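Local coordinates for protein diaminobutyrate-pyruvate transaminase and L-2,4-diaminobutyrate decarboxylase (Vibrio parahaemolyticus, PDB 2QMA) that probably catalyses pyridoxal-phosphate-dependent amino acid decarboxylation in the domain described here, the C-terminal part of a longer protein that also carries an aminotransferase domain, at residues 416-421 with 425-430; 404-409 with 468-473; 269-274 with 460-465; 453-458 with 483-488; 443-448 with 487-492. All blocks are in the same frame, centred on the assembly; numbering follows the deposited sequence.

Contact 1: 416-421 with 425-430; sequences FELLAE and STVLFR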
# COMPACT_ATOMS: atom_id res chain seq x y z
N PHE A 416 31.48 17.27 -20.39
CA PHE A 416 30.37 16.32 -20.44
C PHE A 416 29.93 16.10 -21.88
O PHE A 416 30.31 16.86 -22.77
CB PHE A 416 29.17 16.81 -19.60
CG PHE A 416 29.52 16.98 -18.14
CD1 PHE A 416 29.49 15.89 -17.29
CD2 PHE A 416 29.92 18.23 -17.64
CE1 PHE A 416 29.84 16.01 -15.93
CE2 PHE A 416 30.27 18.38 -16.29
CZ PHE A 416 30.24 17.27 -15.43
N GLU A 417 29.16 15.05 -22.09
CA GLU A 417 28.54 14.79 -23.37
C GLU A 417 27.05 14.51 -23.15
O GLU A 417 26.67 13.61 -22.40
CB GLU A 417 29.22 13.62 -24.07
CG GLU A 417 28.46 13.11 -25.29
CD GLU A 417 29.11 11.89 -25.95
OE1 GLU A 417 29.80 11.10 -25.26
OE2 GLU A 417 28.88 11.73 -27.18
N LEU A 418 26.21 15.31 -23.80
CA LEU A 418 24.79 15.10 -23.74
C LEU A 418 24.44 13.84 -24.56
O LEU A 418 24.85 13.73 -25.73
CB LEU A 418 24.05 16.36 -24.23
CG LEU A 418 22.51 16.28 -24.27
CD1 LEU A 418 21.96 16.33 -22.86
CD2 LEU A 418 21.91 17.39 -25.11
N LEU A 419 23.68 12.91 -23.97
CA LEU A 419 23.32 11.64 -24.66
C LEU A 419 21.87 11.51 -25.25
O LEU A 419 21.59 10.57 -26.01
CB LEU A 419 23.64 10.45 -23.76
CG LEU A 419 25.15 10.23 -23.54
CD1 LEU A 419 25.41 9.32 -22.35
CD2 LEU A 419 25.84 9.71 -24.82
N ALA A 420 20.99 12.44 -24.92
CA ALA A 420 19.63 12.48 -25.50
C ALA A 420 19.04 13.87 -25.37
O ALA A 420 19.40 14.65 -24.48
CB ALA A 420 18.71 11.44 -24.82
N GLU A 421 18.14 14.21 -26.30
CA GLU A 421 17.45 15.47 -26.19
C GLU A 421 16.30 15.17 -25.26
O GLU A 421 15.62 14.14 -25.45
CB GLU A 421 16.96 15.97 -27.56
CG GLU A 421 18.08 16.42 -28.53
CD GLU A 421 19.01 17.50 -27.98
OE1 GLU A 421 18.58 18.32 -27.13
OE2 GLU A 421 20.20 17.51 -28.41
N SER A 425 11.27 15.65 -17.95
CA SER A 425 12.16 16.29 -16.96
C SER A 425 13.42 15.49 -16.63
O SER A 425 14.08 15.74 -15.58
CB SER A 425 11.38 16.70 -15.70
OG SER A 425 11.08 15.59 -14.85
N THR A 426 13.77 14.54 -17.51
CA THR A 426 15.03 13.80 -17.36
C THR A 426 16.13 14.36 -18.29
O THR A 426 15.86 14.89 -19.39
CB THR A 426 14.90 12.24 -17.58
OG1 THR A 426 14.57 11.97 -18.95
CG2 THR A 426 13.85 11.63 -16.67
N VAL A 427 17.38 14.20 -17.85
CA VAL A 427 18.52 14.55 -18.68
C VAL A 427 19.51 13.38 -18.65
O VAL A 427 19.85 12.90 -17.59
CB VAL A 427 19.18 15.86 -18.20
CG1 VAL A 427 20.45 16.17 -19.02
CG2 VAL A 427 18.21 17.02 -18.30
N LEU A 428 19.96 12.97 -19.83
CA LEU A 428 20.85 11.83 -20.00
C LEU A 428 22.17 12.30 -20.59
O LEU A 428 22.22 12.92 -21.66
CB LEU A 428 20.18 10.75 -20.87
CG LEU A 428 18.86 10.14 -20.35
CD1 LEU A 428 18.19 9.20 -21.35
CD2 LEU A 428 19.03 9.42 -18.99
N PHE A 429 23.25 12.02 -19.86
CA PHE A 429 24.56 12.57 -20.20
C PHE A 429 25.64 11.77 -19.52
O PHE A 429 25.36 10.86 -18.77
CB PHE A 429 24.63 14.03 -19.75
CG PHE A 429 24.73 14.20 -18.25
CD1 PHE A 429 25.96 14.52 -17.66
CD2 PHE A 429 23.61 14.05 -17.44
CE1 PHE A 429 26.08 14.69 -16.27
CE2 PHE A 429 23.71 14.24 -16.05
CZ PHE A 429 24.95 14.55 -15.47
N ARG A 430 26.89 12.12 -19.78
CA ARG A 430 27.98 11.40 -19.15
C ARG A 430 29.14 12.35 -19.04
O ARG A 430 29.19 13.34 -19.77
CB ARG A 430 28.35 10.16 -19.97
CG ARG A 430 28.90 10.44 -21.36
CD ARG A 430 29.40 9.14 -21.92
NE ARG A 430 29.80 9.23 -23.32
CZ ARG A 430 30.14 8.17 -24.05
NH1 ARG A 430 30.12 6.95 -23.51
NH2 ARG A 430 30.47 8.31 -25.33
O HOH W 1 18.77 14.54 -22.07
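Glu417 and Arg430 form an antiparallel hydrogen-bonded pair, followed by the non-hydrogen-bonded pair Leu418 and Phe429, on strand axes that run at 141° to each other. Glu417 N reaches Arg430 O at 2.9 Å and Arg430 N returns to Glu417 O at 3.0 Å. Beyond the paired residues, Leu419 N gives a short bond of 2.7 Å to Leu428 O. A water then spans the widening gap, donating to Ala420 O and accepting from Leu428 N.

On one face of this beta hairpin the long side chains of Glu417 and Arg430 run alongside each other. Arg430 is extended from CG to NE, which brings the guanidinium edge up to the carboxylate, the two planes 38° apart. A single oxygen takes both nitrogens: Arg430 NE meets Glu417 OE1 at 2.7 Å on the oxygen's anti side, well out of the carboxylate plane, and Arg430 NH2 meets it at 2.9 Å on the syn side. Leu419 crosses the arginine chain at about a right angle, with CD1 against Arg430 CG and CD2 over one guanidinium face.

The hairpin makes one margin of the four-stranded antiparallel sheet in the C-terminal small domain. On its other face Phe416 CD1 lies 3.8 Å from Phe429 CE1, the ring planes oblique at 68°, and Leu486 of helix 479-495 touches both rings.

Contact 2: 404-409 with 468-473; sequences LEVADM and LKFTIL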
# COMPACT_ATOMS: atom_id res chain seq x y z
N LEU A 404 15.28 21.66 -20.53
CA LEU A 404 15.87 22.02 -21.82
C LEU A 404 17.09 22.91 -21.58
O LEU A 404 18.13 22.80 -22.28
CB LEU A 404 14.84 22.73 -22.70
CG LEU A 404 13.64 21.83 -23.05
CD1 LEU A 404 12.55 22.63 -23.73
CD2 LEU A 404 14.08 20.65 -23.92
N GLU A 405 16.97 23.77 -20.59
CA GLU A 405 18.08 24.66 -20.22
C GLU A 405 19.31 23.92 -19.68
O GLU A 405 20.45 24.28 -20.01
CB GLU A 405 17.59 25.68 -19.20
CG GLU A 405 16.69 26.76 -19.81
CD GLU A 405 16.18 27.74 -18.78
OE1 GLU A 405 16.39 27.54 -17.55
OE2 GLU A 405 15.55 28.72 -19.20
N VAL A 406 19.07 22.91 -18.84
CA VAL A 406 20.13 22.04 -18.31
C VAL A 406 20.79 21.22 -19.43
O VAL A 406 22.00 21.15 -19.49
CB VAL A 406 19.64 21.15 -17.15
CG1 VAL A 406 20.72 20.08 -16.71
CG2 VAL A 406 19.21 22.05 -15.98
N ALA A 407 19.97 20.64 -20.32
CA ALA A 407 20.52 19.95 -21.50
C ALA A 407 21.44 20.89 -22.27
O ALA A 407 22.55 20.50 -22.60
CB ALA A 407 19.42 19.38 -22.40
N ASP A 408 21.01 22.14 -22.49
CA ASP A 408 21.85 23.14 -23.19
C ASP A 408 23.16 23.42 -22.46
O ASP A 408 24.21 23.56 -23.08
CB ASP A 408 21.09 24.46 -23.38
CG ASP A 408 20.14 24.41 -24.55
OD1 ASP A 408 20.29 23.51 -25.42
OD2 ASP A 408 19.23 25.26 -24.60
N MSE A 409 23.07 23.53 -21.14
CA MSE A 409 24.24 23.78 -20.32
C MSE A 409 25.25 22.64 -20.45
O MSE A 409 26.46 22.89 -20.53
CB MSE A 409 23.78 23.98 -18.87
CG MSE A 409 24.85 24.35 -17.86
SE MSE A 409 24.06 24.06 -16.07
CE MSE A 409 22.43 25.03 -16.38
N LEU A 468 24.78 8.82 -17.08
CA LEU A 468 24.23 9.41 -15.86
C LEU A 468 22.88 10.03 -16.16
O LEU A 468 22.62 10.43 -17.27
CB LEU A 468 25.16 10.49 -15.33
CG LEU A 468 26.58 9.97 -15.02
CD1 LEU A 468 27.45 11.18 -14.81
CD2 LEU A 468 26.57 9.06 -13.80
N LYS A 469 22.04 10.12 -15.13
CA LYS A 469 20.70 10.67 -15.23
C LYS A 469 20.33 11.62 -14.10
O LYS A 469 20.55 11.32 -12.91
CB LYS A 469 19.65 9.54 -15.32
CG LYS A 469 18.20 10.04 -15.27
CD LYS A 469 17.19 8.89 -15.59
CE LYS A 469 17.11 7.86 -14.46
NZ LYS A 469 15.98 6.87 -14.76
N PHE A 470 19.75 12.75 -14.50
CA PHE A 470 19.03 13.65 -13.63
C PHE A 470 17.54 13.36 -13.92
O PHE A 470 17.10 13.40 -15.09
CB PHE A 470 19.25 15.14 -13.99
CG PHE A 470 20.65 15.69 -13.79
CD1 PHE A 470 21.60 15.09 -12.96
CD2 PHE A 470 20.98 16.91 -14.40
CE1 PHE A 470 22.90 15.70 -12.78
CE2 PHE A 470 22.24 17.52 -14.21
CZ PHE A 470 23.20 16.90 -13.42
N THR A 471 16.77 13.15 -12.86
CA THR A 471 15.32 13.25 -12.89
C THR A 471 14.92 14.50 -12.12
O THR A 471 14.92 14.54 -10.87
CB THR A 471 14.70 11.97 -12.29
OG1 THR A 471 15.16 10.86 -13.07
CG2 THR A 471 13.15 12.02 -12.40
N ILE A 472 14.68 15.57 -12.87
CA ILE A 472 14.38 16.86 -12.25
C ILE A 472 12.92 16.93 -11.78
O ILE A 472 11.97 16.89 -12.58
CB ILE A 472 14.68 18.06 -13.18
CG1 ILE A 472 16.09 17.94 -13.79
CG2 ILE A 472 14.49 19.39 -12.39
CD1 ILE A 472 16.31 18.80 -15.08
N LEU A 473 12.73 17.00 -10.47
CA LEU A 473 11.38 17.04 -9.93
C LEU A 473 11.12 18.27 -9.12
O LEU A 473 10.06 18.87 -9.21
CB LEU A 473 11.04 15.81 -9.09
CG LEU A 473 10.93 14.42 -9.74
CD1 LEU A 473 10.52 13.35 -8.71
CD2 LEU A 473 10.00 14.42 -10.98
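Val406 holds CG1 opposite its own backbone N (chi1 172°), and Phe470 has CG anti to the carbonyl carbon (chi1 -66°); between them these torsions send a methyl and a ring edge into the gap separating helix from strand. The backbones stay well apart, 9.7 Å from Val406 CA to Phe470 CA, and side chains alone fill the distance. Val406 CG1 sits near the plane of the Phe470 ring, against the CD2–CE2 bond, at 3.9 Å from CE2. The methyl therefore abuts the rim of the phenyl group. The second branch of the same valine serves the next inward-facing residue of the strand: Val406 CG2 comes within 4.4 Å of Ile472 CD1, a looser touch made by the tip of the isoleucine.

Phe470 and Ile472 are two residues apart and both point at the helix, whereas Lys469 just before and Thr471 between them point to the opposite side of the strand. This is helix-on-sheet packing in the two-layer alpha/beta small domain that follows the large domain in fold-type I pyridoxal phosphate enzymes. Helix 389-411 lies over one of the inner strands, 465-471; all three touching residues are buried in the fold, although the two segments themselves share only 96 Å². Helix 479-495 joins in, with Phe482 packed on Val406 and Leu485 on Phe470. The Phe470 ring also makes an edge-to-face pair with Phe429 on the adjoining strand.

Contact 3: 269-274 with 460-465; sequences TDHGAI and TIVDGK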
# COMPACT_ATOMS: atom_id res chain seq x y z
N THR A 269 10.73 5.83 -18.09
CA THR A 269 11.52 6.06 -16.85
C THR A 269 12.79 6.87 -17.11
O THR A 269 13.09 7.80 -16.35
CB THR A 269 11.83 4.73 -16.07
OG1 THR A 269 10.60 4.14 -15.67
CG2 THR A 269 12.70 4.98 -14.81
N ASP A 270 13.51 6.54 -18.19
CA ASP A 270 14.77 7.20 -18.51
C ASP A 270 14.65 8.46 -19.38
O ASP A 270 15.27 9.50 -19.04
CB ASP A 270 15.75 6.20 -19.14
CG ASP A 270 16.21 5.11 -18.16
OD1 ASP A 270 16.27 5.33 -16.91
OD2 ASP A 270 16.52 4.00 -18.65
N HIS A 271 13.89 8.36 -20.48
CA HIS A 271 13.74 9.46 -21.42
C HIS A 271 12.63 10.45 -21.06
O HIS A 271 12.68 11.62 -21.45
CB HIS A 271 13.54 8.93 -22.86
CG HIS A 271 14.78 8.28 -23.42
ND1 HIS A 271 15.67 8.95 -24.24
CD2 HIS A 271 15.29 7.05 -23.25
CE1 HIS A 271 16.67 8.15 -24.55
NE2 HIS A 271 16.46 6.99 -23.97
N GLY A 272 11.60 9.98 -20.36
CA GLY A 272 10.41 10.83 -20.22
C GLY A 272 9.60 10.93 -21.51
O GLY A 272 8.79 11.82 -21.64
N ALA A 273 9.85 10.04 -22.47
CA ALA A 273 9.12 10.01 -23.73
C ALA A 273 7.63 9.65 -23.51
O ALA A 273 7.30 8.86 -22.61
CB ALA A 273 9.78 8.96 -24.67
N ILE A 274 6.78 10.25 -24.34
CA ILE A 274 5.33 10.02 -24.32
C ILE A 274 4.94 9.39 -25.66
O ILE A 274 5.04 10.02 -26.73
CB ILE A 274 4.52 11.32 -23.97
CG1 ILE A 274 5.03 11.91 -22.65
CG2 ILE A 274 2.99 10.96 -23.88
CD1 ILE A 274 4.28 13.22 -22.18
N THR A 460 21.95 4.80 -16.41
CA THR A 460 21.28 3.90 -17.32
C THR A 460 22.16 3.57 -18.52
O THR A 460 23.36 3.82 -18.50
CB THR A 460 19.88 4.41 -17.69
OG1 THR A 460 19.13 3.35 -18.32
CG2 THR A 460 19.94 5.69 -18.59
N ILE A 461 21.59 2.93 -19.54
CA ILE A 461 22.34 2.66 -20.74
C ILE A 461 21.66 3.32 -21.94
O ILE A 461 20.46 3.19 -22.14
CB ILE A 461 22.56 1.14 -20.93
CG1 ILE A 461 23.36 0.57 -19.74
CG2 ILE A 461 23.28 0.88 -22.25
CD1 ILE A 461 22.66 -0.61 -19.08
N VAL A 462 22.43 4.07 -22.71
CA VAL A 462 21.86 4.81 -23.83
C VAL A 462 22.75 4.53 -25.01
O VAL A 462 23.91 4.95 -25.01
CB VAL A 462 21.84 6.34 -23.58
CG1 VAL A 462 21.03 7.05 -24.65
CG2 VAL A 462 21.27 6.66 -22.21
N ASP A 463 22.24 3.80 -26.00
CA ASP A 463 23.07 3.38 -27.14
C ASP A 463 24.26 2.55 -26.67
O ASP A 463 25.40 2.73 -27.11
CB ASP A 463 23.58 4.61 -27.92
CG ASP A 463 22.45 5.43 -28.51
OD1 ASP A 463 21.28 5.00 -28.44
OD2 ASP A 463 22.73 6.52 -29.06
N GLY A 464 23.99 1.63 -25.74
CA GLY A 464 25.02 0.74 -25.23
C GLY A 464 26.10 1.44 -24.42
O GLY A 464 27.16 0.86 -24.19
N LYS A 465 25.84 2.68 -23.97
CA LYS A 465 26.81 3.46 -23.20
C LYS A 465 26.26 3.76 -21.81
O LYS A 465 25.07 4.01 -21.67
CB LYS A 465 27.16 4.75 -23.95
CG LYS A 465 27.81 4.47 -25.29
CD LYS A 465 28.43 5.69 -25.94
CE LYS A 465 27.42 6.47 -26.75
NZ LYS A 465 26.89 5.68 -27.91
O HOH W 2 17.78 4.27 -21.08
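Asp270 and Thr460 bring their backbones to 7.4 Å, CA to CA, where a loop passes the end of a hairpin. Residues 269-271 coil like a piece of helix but lack its repeating hydrogen bonds, and Gly272 then turns the chain with positive phi. Opposite, strand 460-462 leads into a type I' turn from Val462 to Lys465, closed by Lys465 N to Val462 O at 3.2 Å, with Val462 N to Lys465 O at 2.8 Å completing the pair at the base of the turn.

The side chains of Asp270 and Thr460 come from opposite directions. Thr460 places OG1 on the far side of CB from its backbone N (chi1 -166°), and the hydroxyl donates to Asp270 OD2 at 2.7 Å. It approaches from above the carboxylate, 56° out of its plane. A water beside this bond donates to Asp270 OD2 at 2.8 Å and to Ile461 O at 3.1 Å, so the same oxygen is linked to the strand through a side chain and, by way of the water, through its backbone.

The loop belongs to the large domain, where it follows strand 258-265 of the seven-stranded sheet, and the hairpin joins the last two strands of the small domain; the bond therefore spans the boundary between the domains. The other carboxylate oxygen, OD1, makes a salt bridge with Lys469 of the neighbouring strand, an arrangement that would probably stabilise the negative charge. Further along, Val462 CG1 approaches the His271 ring obliquely, 4.5 Å from His271 CE1, and Leu428 packs against both of these side chains.

Contact 4: 453-458 with 483-488; sequences GIAVLG and ESLLSK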
# COMPACT_ATOMS: atom_id res chain seq x y z
N GLY A 453 27.83 10.84 -0.41
CA GLY A 453 26.66 11.69 -0.17
C GLY A 453 26.75 13.06 -0.83
O GLY A 453 26.19 14.05 -0.35
N ILE A 454 27.52 13.13 -1.91
CA ILE A 454 27.67 14.36 -2.67
C ILE A 454 26.45 14.56 -3.58
O ILE A 454 25.92 15.65 -3.69
CB ILE A 454 28.90 14.26 -3.57
CG1 ILE A 454 30.17 14.20 -2.72
CG2 ILE A 454 28.95 15.45 -4.56
CD1 ILE A 454 31.37 13.64 -3.55
N ALA A 455 26.02 13.48 -4.21
CA ALA A 455 24.88 13.54 -5.12
C ALA A 455 24.29 12.15 -5.30
O ALA A 455 25.01 11.13 -5.30
CB ALA A 455 25.27 14.14 -6.47
N VAL A 456 22.96 12.15 -5.46
CA VAL A 456 22.20 10.96 -5.82
C VAL A 456 21.83 11.08 -7.30
O VAL A 456 20.95 11.87 -7.68
CB VAL A 456 20.95 10.75 -4.92
CG1 VAL A 456 20.23 9.44 -5.35
CG2 VAL A 456 21.36 10.69 -3.41
N LEU A 457 22.52 10.30 -8.13
CA LEU A 457 22.41 10.40 -9.58
C LEU A 457 21.87 9.10 -10.15
O LEU A 457 22.13 8.04 -9.60
CB LEU A 457 23.78 10.66 -10.21
CG LEU A 457 24.45 11.96 -9.78
CD1 LEU A 457 25.85 12.06 -10.36
CD2 LEU A 457 23.55 13.17 -10.13
N GLY A 458 21.14 9.20 -11.25
CA GLY A 458 20.62 7.99 -11.92
C GLY A 458 21.69 7.41 -12.85
O GLY A 458 22.61 8.12 -13.23
N GLU A 483 24.67 24.38 -12.16
CA GLU A 483 26.07 24.68 -12.38
C GLU A 483 26.95 24.05 -11.31
O GLU A 483 27.96 23.42 -11.61
CB GLU A 483 26.30 26.20 -12.42
CG GLU A 483 25.72 26.78 -13.66
CD GLU A 483 25.97 28.27 -13.81
OE1 GLU A 483 26.18 28.98 -12.79
OE2 GLU A 483 25.91 28.72 -14.97
N SER A 484 26.57 24.24 -10.06
CA SER A 484 27.28 23.62 -8.95
C SER A 484 27.21 22.07 -8.96
O SER A 484 28.21 21.42 -8.58
CB SER A 484 26.79 24.19 -7.63
OG SER A 484 27.04 23.28 -6.59
N LEU A 485 26.06 21.49 -9.33
CA LEU A 485 25.93 20.05 -9.46
C LEU A 485 26.89 19.49 -10.52
O LEU A 485 27.62 18.54 -10.27
CB LEU A 485 24.46 19.62 -9.70
CG LEU A 485 24.19 18.11 -9.78
CD1 LEU A 485 24.80 17.36 -8.57
CD2 LEU A 485 22.69 17.90 -9.86
N LEU A 486 26.93 20.12 -11.69
CA LEU A 486 27.88 19.70 -12.74
C LEU A 486 29.35 19.90 -12.31
O LEU A 486 30.20 19.09 -12.64
CB LEU A 486 27.60 20.44 -14.05
CG LEU A 486 26.26 20.10 -14.70
CD1 LEU A 486 25.98 21.13 -15.79
CD2 LEU A 486 26.33 18.72 -15.32
N SER A 487 29.62 20.99 -11.61
CA SER A 487 30.96 21.22 -11.05
C SER A 487 31.38 20.10 -10.07
O SER A 487 32.50 19.62 -10.14
CB SER A 487 31.03 22.57 -10.35
OG SER A 487 32.39 22.85 -10.05
N LYS A 488 30.46 19.70 -9.18
CA LYS A 488 30.67 18.63 -8.20
C LYS A 488 30.98 17.34 -8.90
O LYS A 488 31.87 16.60 -8.48
CB LYS A 488 29.38 18.39 -7.38
CG LYS A 488 29.05 19.47 -6.40
CD LYS A 488 27.78 19.10 -5.65
CE LYS A 488 26.89 20.30 -5.43
NZ LYS A 488 27.29 21.15 -4.30
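Apolar side chains of a connecting loop, Ile454 and Ala455, rest here on Lys488 and Leu485, one turn of the C-terminal helix 479-495. The loop runs from the end of helix 438-452 to strand 458-462, and it meets the helix through side chains alone: the closest pair of CA atoms, Ile454 CA and Lys488 CA, is 7.6 Å apart.

Ala455 CB and Leu485 CD1 make the inner touch, at 3.9 Å. Leu485 leaves its CA with CG anti to the backbone N (chi1 -177°), which carries one methyl across to the alanine. The outer touch is between hydrocarbon parts of unlike residues. Ile454 and Lys488 run antiparallel alongside one another, and the branch methyl CG2 of Ile454 lies 4.0 Å from Lys488 CD and 4.1 Å from Lys488 CB. The lysine chain bends at its third and fourth torsions, folding the amino group back along its own helix, where NZ makes a weak hydrogen bond to Ser484 OG at 3.1 Å. Its aliphatic length covers the isoleucine while the charged end stays near the helix surface; Asp102 offers NZ a second partner, a long and weak ion pair. Deeper in, Leu457 also points at the helix and packs on Ile489 and Phe470.

The loop begins at Gly453, whose positive phi and two bonds back into the last turn of helix 438-452 form a Schellman motif, the classic C-terminal cap by which a helix ends and its chain turns off, here toward the edge strand of the small-domain sheet.

Contact 5: 443-448 with 487-492; sequences KALRLE and SKINML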
# COMPACT_ATOMS: atom_id res chain seq x y z
N LYS A 443 30.36 4.91 -14.33
CA LYS A 443 29.93 3.98 -13.27
C LYS A 443 30.54 4.32 -11.91
O LYS A 443 29.84 4.35 -10.89
CB LYS A 443 30.26 2.54 -13.65
CG LYS A 443 29.24 1.97 -14.61
CD LYS A 443 29.00 0.51 -14.31
CE LYS A 443 29.71 -0.35 -15.31
NZ LYS A 443 29.34 -0.01 -16.72
N ALA A 444 31.85 4.56 -11.89
CA ALA A 444 32.54 4.78 -10.65
C ALA A 444 32.09 6.12 -10.04
O ALA A 444 31.81 6.20 -8.85
CB ALA A 444 34.04 4.73 -10.87
N LEU A 445 31.96 7.17 -10.87
CA LEU A 445 31.57 8.44 -10.29
C LEU A 445 30.13 8.43 -9.75
O LEU A 445 29.88 9.03 -8.70
CB LEU A 445 31.86 9.62 -11.23
CG LEU A 445 30.92 10.13 -12.29
CD1 LEU A 445 29.75 10.88 -11.62
CD2 LEU A 445 31.72 11.04 -13.22
N ARG A 446 29.23 7.69 -10.39
CA ARG A 446 27.89 7.59 -9.84
C ARG A 446 27.85 6.95 -8.44
O ARG A 446 27.22 7.50 -7.54
CB ARG A 446 26.93 6.87 -10.78
CG ARG A 446 25.53 7.00 -10.26
CD ARG A 446 24.92 5.67 -10.26
NE ARG A 446 24.07 5.37 -9.12
CZ ARG A 446 24.21 4.27 -8.39
NH1 ARG A 446 25.17 3.40 -8.67
NH2 ARG A 446 23.39 4.05 -7.38
N LEU A 447 28.51 5.81 -8.28
CA LEU A 447 28.55 5.14 -6.98
C LEU A 447 29.31 5.95 -5.90
O LEU A 447 28.87 6.06 -4.76
CB LEU A 447 29.15 3.74 -7.14
CG LEU A 447 29.43 3.01 -5.82
CD1 LEU A 447 28.09 2.74 -5.14
CD2 LEU A 447 30.21 1.70 -6.04
N GLU A 448 30.45 6.53 -6.28
CA GLU A 448 31.19 7.41 -5.38
C GLU A 448 30.42 8.66 -4.94
O GLU A 448 30.46 9.03 -3.77
CB GLU A 448 32.52 7.84 -6.02
CG GLU A 448 33.54 6.74 -6.00
CD GLU A 448 33.63 6.16 -4.62
OE1 GLU A 448 33.97 6.92 -3.68
OE2 GLU A 448 33.31 4.95 -4.47
N SER A 487 29.62 20.99 -11.61
CA SER A 487 30.96 21.22 -11.05
C SER A 487 31.38 20.10 -10.07
O SER A 487 32.50 19.62 -10.14
CB SER A 487 31.03 22.57 -10.35
OG SER A 487 32.39 22.85 -10.05
N LYS A 488 30.46 19.70 -9.18
CA LYS A 488 30.67 18.63 -8.20
C LYS A 488 30.98 17.34 -8.90
O LYS A 488 31.87 16.60 -8.48
CB LYS A 488 29.38 18.39 -7.38
CG LYS A 488 29.05 19.47 -6.40
CD LYS A 488 27.78 19.10 -5.65
CE LYS A 488 26.89 20.30 -5.43
NZ LYS A 488 27.29 21.15 -4.30
N ILE A 489 30.22 17.05 -9.97
CA ILE A 489 30.45 15.85 -10.76
C ILE A 489 31.79 15.86 -11.49
O ILE A 489 32.50 14.85 -11.54
CB ILE A 489 29.28 15.55 -11.74
CG1 ILE A 489 27.99 15.28 -10.96
CG2 ILE A 489 29.64 14.36 -12.65
CD1 ILE A 489 26.73 15.41 -11.80
N ASN A 490 32.12 17.00 -12.09
CA ASN A 490 33.41 17.14 -12.75
C ASN A 490 34.57 16.92 -11.80
O ASN A 490 35.50 16.19 -12.09
CB ASN A 490 33.54 18.49 -13.45
CG ASN A 490 34.82 18.60 -14.23
OD1 ASN A 490 35.11 17.76 -15.08
ND2 ASN A 490 35.63 19.59 -13.88
N MSE A 491 34.50 17.52 -10.62
CA MSE A 491 35.58 17.34 -9.65
C MSE A 491 35.76 15.87 -9.25
O MSE A 491 36.88 15.40 -9.16
CB MSE A 491 35.38 18.25 -8.45
CG MSE A 491 35.32 19.73 -8.86
SE MSE A 491 36.86 20.34 -9.97
CE MSE A 491 38.22 19.67 -8.91
N LEU A 492 34.66 15.13 -9.10
CA LEU A 492 34.75 13.69 -8.87
C LEU A 492 35.45 12.99 -10.04
O LEU A 492 36.36 12.18 -9.85
CB LEU A 492 33.35 13.07 -8.67
CG LEU A 492 32.74 13.21 -7.28
CD1 LEU A 492 31.36 12.58 -7.29
CD2 LEU A 492 33.60 12.53 -6.19
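Leu445 straddles the branch methyl of Ile489 with both ends of its side chain: CD1 is 3.6 Å from Ile489 CG2, and Leu445 CD2 is 4.0 Å from that same methyl. The two side chains cross at about a right angle, so the fork of the leucine closes over a single carbon. An uncommon first torsion allows this, since Leu445 carries CG between its backbone N and its carbonyl carbon (chi1 88°), a setting seldom adopted by leucine in a helix. Ile489 contributes CG2 while its longer arm carries CD1 toward Leu457 and Phe470.

One turn further along the second helix, Leu492 packs against the leucine's backbone instead. Its CD1 lies 4.1 Å from the carbonyl oxygen Leu445 O, and the main chains approach closely at this point, with 6.3 Å between Leu445 CA and Leu492 CA. Ile489 and Leu492, three residues apart, thus lie on the same side of their helix, and Leu445 meets both. All three residues are buried. Glu448 also starts out toward the second helix, but its chain folds away and its OE1 forms a salt bridge with Arg452 on its own helix.

Helices 438-452 and 479-495 lie next to each other on the same face of the small-domain sheet. Leu468 of strand 465-471 packs against Leu445 from the sheet side, Ile489 rests on Phe470 of that strand and on Phe416 of the marginal strand 416-418, and Leu496 near the chain's end also touches Leu445.

In the fold
The small-domain sheet joins the five contacts. Contacts 1 and 2 meet on neighbouring strands, centres 7 Å apart, where Phe429 O lies 2.7 Å from Leu468 N. Contacts 4 and 5 use overlapping turns of helix 479-495, share Ser487 and Lys488, and also have centres 7 Å apart; Phe470 of contact 2 reaches both, touching Leu485, Leu457 and Ile489. Contact 3 lies on the other face, toward the large domain, connected to contact 2 by Lys469 NZ and Asp270 OD1 at 2.7 Å, and about 20 Å from contact 5 between centres. There Asp270 comes within about 11 Å of Lys325, the predicted cofactor-binding lysine, side chain to side chain; the cofactor is not attached in this structure.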